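Local coordinates for uncharacterized metalloprotein (Deinococcus radiodurans, PDB 3GG7) that binds manganese and, as a member of the TatD-type hydrolase family, probably acts as a metal-dependent hydrolase on ester bonds, at residues A[183-195]-A[211-225]. Numbering follows the deposited sequence.
Sequences IRSMPRDRVLTET and DVKSVVEGLSKIWQI
Thr193 and Val191 of strand 191-193, with Ile183 from the end of helix 177-185, pack against Val212, Val215, Leu219, Ile222 and Trp223 of helix 212-223 in the TatD-type TIM barrel. The strand belongs to the barrel wall, and helix 212-223 runs back along its outside. Their axes come within 9.4 Å, with N-to-C directions 143° apart, so closer to antiparallel, as in the beta-alpha units of this fold. Thr193 CG2 sits against Val215 CG1 at 3.7 Å and also meets Leu219 CD1. Its CB presses on Val212 CG2 at 3.5 Å, a tight fit. The chi1 of 47° sets CG2 beside the backbone N, facing the helix, while OG1 bonds to the carbonyl of Ile4. Val191 and Leu219 meet tip to tip, and Val191 CB reaches the edge of the Trp223 ring in its plane. Ile183 CG2 touches Leu219 CD2 at 3.7 Å, the two side chains crossing at about a right angle. Ile183 CD1 meets Ile222 CD1.

At the C-terminal end of the helix, the Arg188 guanidinium stacks on the Trp223 indole, the two planes 18° apart. CD stands over the five-membered ring, 3.7 Å from its centroid, and CZ gives an off-centre cation-pi contact. Leu219 CD2 lies over the opposite face, toward its rim. An extended chain from CG to NE carries Arg188 NH2 past the ring to Trp223 O, a weak bond of 3.1 Å. Trp223 NE1 donates to a water at 2.9 Å, which in turn donates to Ile183 O and Met186 O. A leucine in place of Trp223 would probably leave the Arg188 guanidinium without its stacking surface and this water without its N-H donor.

Glu194 turns away from the helix, with OE1 bonded to Ser168 OG and OE2 to ND1 of His148, a predicted metal ligand. Val191 and Thr193 thus give the helix a mainly apolar side, while the next residue faces the metal centre.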
ATOM      1  N   ILE A 183      -3.951 -10.889 -11.269  1.00 28.04           N
ATOM      2  CA  ILE A 183      -2.862 -11.595 -10.565  1.00 28.49           C
ATOM      3  C   ILE A 183      -2.063 -12.517 -11.494  1.00 29.18           C
ATOM      4  O   ILE A 183      -0.837 -12.537 -11.446  1.00 29.66           O
ATOM      5  CB  ILE A 183      -3.426 -12.359  -9.336  1.00 28.01           C
ATOM      6  CG1 ILE A 183      -3.911 -11.359  -8.259  1.00 28.85           C
ATOM      7  CG2 ILE A 183      -2.375 -13.341  -8.768  1.00 27.72           C
ATOM      8  CD1 ILE A 183      -4.723 -11.981  -7.116  1.00 28.70           C
ATOM      9  N   ARG A 184      -2.751 -13.230 -12.392  1.00 31.06           N
ATOM     10  CA  ARG A 184      -2.048 -14.103 -13.344  1.00 31.95           C
ATOM     11  C   ARG A 184      -1.059 -13.379 -14.277  1.00 32.21           C
ATOM     12  O   ARG A 184      -0.064 -13.978 -14.716  1.00 32.94           O
ATOM     13  CB  ARG A 184      -3.037 -14.937 -14.164  1.00 32.19           C
ATOM     14  CG  ARG A 184      -3.738 -15.977 -13.340  1.00 33.99           C
ATOM     15  CD  ARG A 184      -4.507 -16.950 -14.197  1.00 37.20           C
ATOM     16  NE  ARG A 184      -5.657 -17.438 -13.443  1.00 41.51           N
ATOM     17  CZ  ARG A 184      -6.882 -16.927 -13.506  1.00 43.22           C
ATOM     18  NH1 ARG A 184      -7.178 -15.919 -14.325  1.00 45.62           N
ATOM     19  NH2 ARG A 184      -7.831 -17.451 -12.752  1.00 45.43           N
ATOM     20  N   SER A 185      -1.300 -12.096 -14.560  1.00 31.76           N
ATOM     21  CA  SER A 185      -0.369 -11.293 -15.360  1.00 31.52           C
ATOM     22  C   SER A 185       0.830 -10.690 -14.594  1.00 30.02           C
ATOM     23  O   SER A 185       1.802 -10.209 -15.202  1.00 30.28           O
ATOM     24  CB  SER A 185      -1.136 -10.194 -16.095  1.00 32.13           C
ATOM     25  OG  SER A 185      -1.986 -10.796 -17.050  1.00 37.21           O
ATOM     26  N   MET A 186       0.783 -10.766 -13.268  1.00 28.74           N
ATOM     27  CA  MET A 186       1.817 -10.176 -12.430  1.00 27.91           C
ATOM     28  C   MET A 186       2.998 -11.133 -12.279  1.00 27.31           C
ATOM     29  O   MET A 186       2.794 -12.325 -12.027  1.00 28.80           O
ATOM     30  CB  MET A 186       1.241  -9.882 -11.029  1.00 26.61           C
ATOM     31  CG  MET A 186       0.122  -8.852 -10.978  1.00 25.57           C
ATOM     32  SD  MET A 186      -0.573  -8.662  -9.284  1.00 18.96           S
ATOM     33  CE  MET A 186      -1.886  -7.509  -9.592  1.00 28.96           C
ATOM     34  N   PRO A 187       4.239 -10.619 -12.413  1.00 27.00           N
ATOM     35  CA  PRO A 187       5.380 -11.455 -12.074  1.00 26.27           C
ATOM     36  C   PRO A 187       5.312 -11.834 -10.594  1.00 26.43           C
ATOM     37  O   PRO A 187       5.067 -10.964  -9.734  1.00 25.55           O
ATOM     38  CB  PRO A 187       6.598 -10.576 -12.384  1.00 26.94           C
ATOM     39  CG  PRO A 187       6.064  -9.246 -12.699  1.00 27.85           C
ATOM     40  CD  PRO A 187       4.632  -9.274 -12.854  1.00 27.36           C
ATOM     41  N   ARG A 188       5.513 -13.112 -10.289  1.00 25.38           N
ATOM     42  CA  ARG A 188       5.345 -13.578  -8.911  1.00 25.80           C
ATOM     43  C   ARG A 188       6.358 -12.967  -7.976  1.00 25.07           C
ATOM     44  O   ARG A 188       6.084 -12.890  -6.776  1.00 25.85           O
ATOM     45  CB  ARG A 188       5.418 -15.108  -8.817  1.00 25.81           C
ATOM     46  CG  ARG A 188       4.255 -15.782  -9.495  1.00 28.35           C
ATOM     47  CD  ARG A 188       4.250 -17.269  -9.261  1.00 29.68           C
ATOM     48  NE  ARG A 188       3.202 -17.932 -10.033  1.00 31.71           N
ATOM     49  CZ  ARG A 188       3.035 -19.253 -10.076  1.00 32.97           C
ATOM     50  NH1 ARG A 188       3.856 -20.066  -9.408  1.00 34.73           N
ATOM     51  NH2 ARG A 188       2.038 -19.762 -10.786  1.00 33.34           N
ATOM     52  N   ASP A 189       7.508 -12.546  -8.502  1.00 24.59           N
ATOM     53  CA  ASP A 189       8.560 -11.921  -7.688  1.00 24.85           C
ATOM     54  C   ASP A 189       8.291 -10.440  -7.363  1.00 24.25           C
ATOM     55  O   ASP A 189       9.138  -9.787  -6.749  1.00 24.72           O
ATOM     56  CB  ASP A 189       9.979 -12.157  -8.278  1.00 25.09           C
ATOM     57  CG  ASP A 189      10.158 -11.638  -9.682  1.00 27.59           C
ATOM     58  OD1 ASP A 189       9.246 -10.983 -10.226  1.00 27.16           O
ATOM     59  OD2 ASP A 189      11.265 -11.868 -10.246  1.00 31.46           O
ATOM     60  N   ARG A 190       7.112  -9.941  -7.751  1.00 24.44           N
ATOM     61  CA  ARG A 190       6.700  -8.566  -7.402  1.00 24.25           C
ATOM     62  C   ARG A 190       5.331  -8.512  -6.719  1.00 23.96           C
ATOM     63  O   ARG A 190       4.714  -7.434  -6.634  1.00 23.77           O
ATOM     64  CB  ARG A 190       6.700  -7.693  -8.651  1.00 24.71           C
ATOM     65  CG  ARG A 190       8.118  -7.303  -9.115  1.00 28.24           C
ATOM     66  CD  ARG A 190       8.099  -6.183 -10.147  1.00 33.78           C
ATOM     67  NE  ARG A 190       8.333  -6.674 -11.492  1.00 36.42           N
ATOM     68  CZ  ARG A 190       8.078  -5.983 -12.596  1.00 38.42           C
ATOM     69  NH1 ARG A 190       7.575  -4.741 -12.533  1.00 34.69           N
ATOM     70  NH2 ARG A 190       8.343  -6.539 -13.776  1.00 39.68           N
ATOM     71  N   VAL A 191       4.876  -9.645  -6.194  1.00 22.98           N
ATOM     72  CA  VAL A 191       3.589  -9.759  -5.520  1.00 22.70           C
ATOM     73  C   VAL A 191       3.756  -9.784  -3.998  1.00 22.59           C
ATOM     74  O   VAL A 191       4.532 -10.563  -3.451  1.00 22.55           O
ATOM     75  CB  VAL A 191       2.799 -10.967  -6.028  1.00 23.14           C
ATOM     76  CG1 VAL A 191       1.478 -11.141  -5.280  1.00 23.24           C
ATOM     77  CG2 VAL A 191       2.510 -10.753  -7.507  1.00 22.39           C
ATOM     78  N   LEU A 192       3.041  -8.869  -3.340  1.00 22.47           N
ATOM     79  CA  LEU A 192       2.961  -8.800  -1.880  1.00 21.17           C
ATOM     80  C   LEU A 192       1.503  -8.990  -1.518  1.00 21.76           C
ATOM     81  O   LEU A 192       0.607  -8.815  -2.347  1.00 21.88           O
ATOM     82  CB  LEU A 192       3.447  -7.413  -1.396  1.00 21.85           C
ATOM     83  CG  LEU A 192       4.843  -7.019  -1.862  1.00 23.09           C
ATOM     84  CD1 LEU A 192       5.122  -5.581  -1.514  1.00 22.46           C
ATOM     85  CD2 LEU A 192       5.922  -7.969  -1.300  1.00 24.50           C
ATOM     86  N   THR A 193       1.254  -9.310  -0.254  1.00 21.90           N
ATOM     87  CA  THR A 193      -0.092  -9.508   0.262  1.00 21.01           C
ATOM     88  C   THR A 193      -0.475  -8.324   1.167  1.00 20.99           C
ATOM     89  O   THR A 193       0.380  -7.774   1.823  1.00 21.22           O
ATOM     90  CB  THR A 193      -0.184 -10.833   1.046  1.00 21.40           C
ATOM     91  OG1 THR A 193       0.915 -10.950   1.949  1.00 20.96           O
ATOM     92  CG2 THR A 193      -0.155 -12.051   0.095  1.00 22.94           C
ATOM     93  N   GLU A 194      -1.759  -7.983   1.211  1.00 19.96           N
ATOM     94  CA  GLU A 194      -2.283  -6.896   2.073  1.00 20.21           C
ATOM     95  C   GLU A 194      -3.703  -7.212   2.512  1.00 20.39           C
ATOM     96  O   GLU A 194      -4.324  -8.126   1.957  1.00 20.31           O
ATOM     97  CB  GLU A 194      -2.296  -5.559   1.315  1.00 19.79           C
ATOM     98  CG  GLU A 194      -3.300  -5.494   0.140  1.00 19.65           C
ATOM     99  CD  GLU A 194      -3.518  -4.067  -0.403  1.00 20.54           C
ATOM    100  OE1 GLU A 194      -2.525  -3.386  -0.720  1.00 22.36           O
ATOM    101  OE2 GLU A 194      -4.688  -3.632  -0.466  1.00 23.87           O
ATOM    102  N   THR A 195      -4.243  -6.461   3.471  1.00 19.64           N
ATOM    103  CA  THR A 195      -5.677  -6.441   3.744  1.00 20.66           C
ATOM    104  C   THR A 195      -6.373  -5.107   3.452  1.00 20.37           C
ATOM    105  O   THR A 195      -7.542  -5.083   3.123  1.00 20.98           O
ATOM    106  CB  THR A 195      -6.038  -6.788   5.190  1.00 21.65           C
ATOM    107  OG1 THR A 195      -5.520  -5.782   6.087  1.00 21.66           O
ATOM    108  CG2 THR A 195      -5.536  -8.182   5.576  1.00 21.22           C
ATOM    109  N   ASP A 211      -6.262 -11.572   8.557  1.00 21.56           N
ATOM    110  CA  ASP A 211      -7.108 -12.067   7.472  1.00 21.93           C
ATOM    111  C   ASP A 211      -6.293 -12.226   6.190  1.00 22.19           C
ATOM    112  O   ASP A 211      -6.793 -12.745   5.173  1.00 23.12           O
ATOM    113  CB  ASP A 211      -8.270 -11.102   7.177  1.00 21.68           C
ATOM    114  CG  ASP A 211      -9.334 -11.077   8.246  1.00 22.76           C
ATOM    115  OD1 ASP A 211      -9.597 -12.120   8.887  1.00 26.73           O
ATOM    116  OD2 ASP A 211      -9.942 -10.007   8.451  1.00 21.89           O
ATOM    117  N   VAL A 212      -5.054 -11.750   6.211  1.00 22.89           N
ATOM    118  CA  VAL A 212      -4.122 -11.946   5.092  1.00 22.95           C
ATOM    119  C   VAL A 212      -3.832 -13.430   4.853  1.00 24.53           C
ATOM    120  O   VAL A 212      -3.446 -13.787   3.747  1.00 24.09           O
ATOM    121  CB  VAL A 212      -2.809 -11.081   5.253  1.00 23.63           C
ATOM    122  CG1 VAL A 212      -1.801 -11.724   6.176  1.00 22.78           C
ATOM    123  CG2 VAL A 212      -2.176 -10.774   3.897  1.00 24.75           C
ATOM    124  N   LYS A 213      -4.023 -14.281   5.870  1.00 24.84           N
ATOM    125  CA  LYS A 213      -3.974 -15.743   5.660  1.00 26.19           C
ATOM    126  C   LYS A 213      -4.875 -16.160   4.489  1.00 25.85           C
ATOM    127  O   LYS A 213      -4.499 -17.036   3.699  1.00 25.85           O
ATOM    128  CB  LYS A 213      -4.383 -16.492   6.936  1.00 26.12           C
ATOM    129  CG  LYS A 213      -4.014 -17.978   6.889  1.00 28.89           C
ATOM    130  CD  LYS A 213      -4.129 -18.645   8.247  1.00 32.35           C
ATOM    131  CE  LYS A 213      -3.863 -20.142   8.130  1.00 35.04           C
ATOM    132  NZ  LYS A 213      -3.701 -20.817   9.472  1.00 37.79           N
ATOM    133  N   SER A 214      -6.045 -15.535   4.357  1.00 26.57           N
ATOM    134  CA  SER A 214      -6.943 -15.850   3.232  1.00 27.45           C
ATOM    135  C   SER A 214      -6.418 -15.407   1.873  1.00 27.22           C
ATOM    136  O   SER A 214      -6.718 -16.030   0.856  1.00 27.24           O
ATOM    137  CB  SER A 214      -8.356 -15.334   3.464  1.00 27.97           C
ATOM    138  OG  SER A 214      -8.436 -13.930   3.445  1.00 31.16           O
ATOM    139  N   VAL A 215      -5.620 -14.345   1.836  1.00 26.41           N
ATOM    140  CA  VAL A 215      -4.998 -13.940   0.594  1.00 27.29           C
ATOM    141  C   VAL A 215      -3.949 -14.971   0.197  1.00 27.07           C
ATOM    142  O   VAL A 215      -3.829 -15.301  -0.986  1.00 26.88           O
ATOM    143  CB  VAL A 215      -4.329 -12.533   0.702  1.00 27.11           C
ATOM    144  CG1 VAL A 215      -3.792 -12.102  -0.657  1.00 27.45           C
ATOM    145  CG2 VAL A 215      -5.329 -11.502   1.233  1.00 27.28           C
ATOM    146  N   VAL A 216      -3.181 -15.465   1.163  1.00 27.33           N
ATOM    147  CA  VAL A 216      -2.145 -16.464   0.886  1.00 28.09           C
ATOM    148  C   VAL A 216      -2.794 -17.747   0.348  1.00 29.22           C
ATOM    149  O   VAL A 216      -2.325 -18.348  -0.646  1.00 28.61           O
ATOM    150  CB  VAL A 216      -1.317 -16.771   2.149  1.00 28.26           C
ATOM    151  CG1 VAL A 216      -0.532 -18.082   1.986  1.00 28.96           C
ATOM    152  CG2 VAL A 216      -0.380 -15.595   2.447  1.00 27.36           C
ATOM    153  N   GLU A 217      -3.887 -18.139   0.997  1.00 30.00           N
ATOM    154  CA  GLU A 217      -4.680 -19.284   0.542  1.00 31.72           C
ATOM    155  C   GLU A 217      -5.209 -19.031  -0.866  1.00 31.61           C
ATOM    156  O   GLU A 217      -5.128 -19.917  -1.729  1.00 31.61           O
ATOM    157  CB  GLU A 217      -5.815 -19.581   1.524  1.00 32.46           C
ATOM    158  CG  GLU A 217      -5.288 -20.138   2.852  1.00 36.79           C
ATOM    159  CD  GLU A 217      -6.336 -20.225   3.952  1.00 40.88           C
ATOM    160  OE1 GLU A 217      -7.433 -19.640   3.796  1.00 44.25           O
ATOM    161  OE2 GLU A 217      -6.049 -20.875   4.990  1.00 45.44           O
ATOM    162  N   GLY A 218      -5.715 -17.824  -1.120  1.00 31.36           N
ATOM    163  CA  GLY A 218      -6.177 -17.447  -2.467  1.00 31.06           C
ATOM    164  C   GLY A 218      -5.090 -17.540  -3.533  1.00 31.12           C
ATOM    165  O   GLY A 218      -5.325 -18.040  -4.648  1.00 31.81           O
ATOM    166  N   LEU A 219      -3.900 -17.043  -3.211  1.00 30.64           N
ATOM    167  CA  LEU A 219      -2.762 -17.122  -4.118  1.00 30.86           C
ATOM    168  C   LEU A 219      -2.295 -18.567  -4.334  1.00 31.63           C
ATOM    169  O   LEU A 219      -1.825 -18.911  -5.421  1.00 30.84           O
ATOM    170  CB  LEU A 219      -1.588 -16.290  -3.592  1.00 30.28           C
ATOM    171  CG  LEU A 219      -1.678 -14.774  -3.776  1.00 29.93           C
ATOM    172  CD1 LEU A 219      -0.483 -14.081  -3.053  1.00 28.05           C
ATOM    173  CD2 LEU A 219      -1.722 -14.399  -5.261  1.00 30.15           C
ATOM    174  N   SER A 220      -2.373 -19.392  -3.295  1.00 32.49           N
ATOM    175  CA  SER A 220      -2.044 -20.825  -3.411  1.00 32.87           C
ATOM    176  C   SER A 220      -2.881 -21.457  -4.531  1.00 33.23           C
ATOM    177  O   SER A 220      -2.368 -22.235  -5.344  1.00 33.66           O
ATOM    178  CB  SER A 220      -2.298 -21.541  -2.071  1.00 32.93           C
ATOM    179  OG  SER A 220      -2.125 -22.948  -2.173  1.00 35.54           O
ATOM    180  N   LYS A 221      -4.160 -21.101  -4.578  1.00 33.48           N
ATOM    181  CA  LYS A 221      -5.085 -21.639  -5.582  1.00 34.43           C
ATOM    182  C   LYS A 221      -4.796 -21.100  -6.979  1.00 34.04           C
ATOM    183  O   LYS A 221      -4.775 -21.857  -7.964  1.00 34.66           O
ATOM    184  CB  LYS A 221      -6.526 -21.302  -5.204  1.00 34.80           C
ATOM    185  CG  LYS A 221      -7.042 -21.978  -3.951  1.00 36.95           C
ATOM    186  CD  LYS A 221      -8.484 -21.544  -3.686  1.00 40.51           C
ATOM    187  CE  LYS A 221      -9.084 -22.205  -2.445  1.00 42.57           C
ATOM    188  NZ  LYS A 221     -10.529 -22.569  -2.633  1.00 44.33           N
ATOM    189  N   ILE A 222      -4.589 -19.788  -7.075  1.00 33.36           N
ATOM    190  CA  ILE A 222      -4.324 -19.146  -8.353  1.00 32.85           C
ATOM    191  C   ILE A 222      -2.982 -19.579  -8.935  1.00 33.01           C
ATOM    192  O   ILE A 222      -2.891 -19.871 -10.132  1.00 33.37           O
ATOM    193  CB  ILE A 222      -4.381 -17.604  -8.233  1.00 33.10           C
ATOM    194  CG1 ILE A 222      -5.795 -17.158  -7.878  1.00 32.54           C
ATOM    195  CG2 ILE A 222      -3.976 -16.957  -9.537  1.00 32.38           C
ATOM    196  CD1 ILE A 222      -5.898 -15.721  -7.398  1.00 31.22           C
ATOM    197  N   TRP A 223      -1.943 -19.633  -8.102  1.00 32.17           N
ATOM    198  CA  TRP A 223      -0.613 -20.020  -8.555  1.00 32.73           C
ATOM    199  C   TRP A 223      -0.452 -21.538  -8.641  1.00 33.06           C
ATOM    200  O   TRP A 223       0.492 -22.030  -9.257  1.00 33.86           O
ATOM    201  CB  TRP A 223       0.453 -19.470  -7.611  1.00 32.92           C
ATOM    202  CG  TRP A 223       0.674 -17.973  -7.686  1.00 31.36           C
ATOM    203  CD1 TRP A 223       0.184 -17.093  -8.609  1.00 30.38           C
ATOM    204  CD2 TRP A 223       1.487 -17.202  -6.793  1.00 30.19           C
ATOM    205  NE1 TRP A 223       0.632 -15.816  -8.333  1.00 30.73           N
ATOM    206  CE2 TRP A 223       1.436 -15.864  -7.226  1.00 29.05           C
ATOM    207  CE3 TRP A 223       2.245 -17.518  -5.667  1.00 30.32           C
ATOM    208  CZ2 TRP A 223       2.124 -14.846  -6.572  1.00 28.73           C
ATOM    209  CZ3 TRP A 223       2.927 -16.497  -5.015  1.00 29.98           C
ATOM    210  CH2 TRP A 223       2.867 -15.184  -5.479  1.00 28.69           C
ATOM    211  N   GLN A 224      -1.371 -22.257  -8.003  1.00 33.57           N
ATOM    212  CA  GLN A 224      -1.311 -23.720  -7.868  1.00 33.90           C
ATOM    213  C   GLN A 224      -0.016 -24.210  -7.210  1.00 34.05           C
ATOM    214  O   GLN A 224       0.644 -25.138  -7.685  1.00 34.49           O
ATOM    215  CB  GLN A 224      -1.607 -24.401  -9.216  1.00 34.88           C
ATOM    216  CG  GLN A 224      -3.037 -24.110  -9.691  1.00 35.49           C
ATOM    217  CD  GLN A 224      -3.387 -24.718 -11.048  1.00 38.05           C
ATOM    218  OE1 GLN A 224      -2.780 -24.397 -12.071  1.00 41.31           O
ATOM    219  NE2 GLN A 224      -4.386 -25.573 -11.056  1.00 36.92           N
ATOM    220  N   ILE A 225       0.347 -23.565  -6.099  1.00 33.39           N
ATOM    221  CA  ILE A 225       1.427 -24.037  -5.227  1.00 33.11           C
ATOM    222  C   ILE A 225       0.919 -24.047  -3.770  1.00 33.35           C
ATOM    223  O   ILE A 225      -0.098 -23.418  -3.466  1.00 32.78           O
ATOM    224  CB  ILE A 225       2.724 -23.202  -5.366  1.00 33.13           C
ATOM    225  CG1 ILE A 225       2.567 -21.803  -4.760  1.00 33.45           C
ATOM    226  CG2 ILE A 225       3.144 -23.103  -6.836  1.00 33.75           C
ATOM    227  CD1 ILE A 225       3.816 -20.942  -4.891  1.00 32.47           C
TER
HETATM  228  O   HOH W   1       1.233 -13.522  -9.915  1.00 32.94           O
HETATM  229  O   HOH W   2      -5.205 -19.708 -11.930  1.00 45.64           O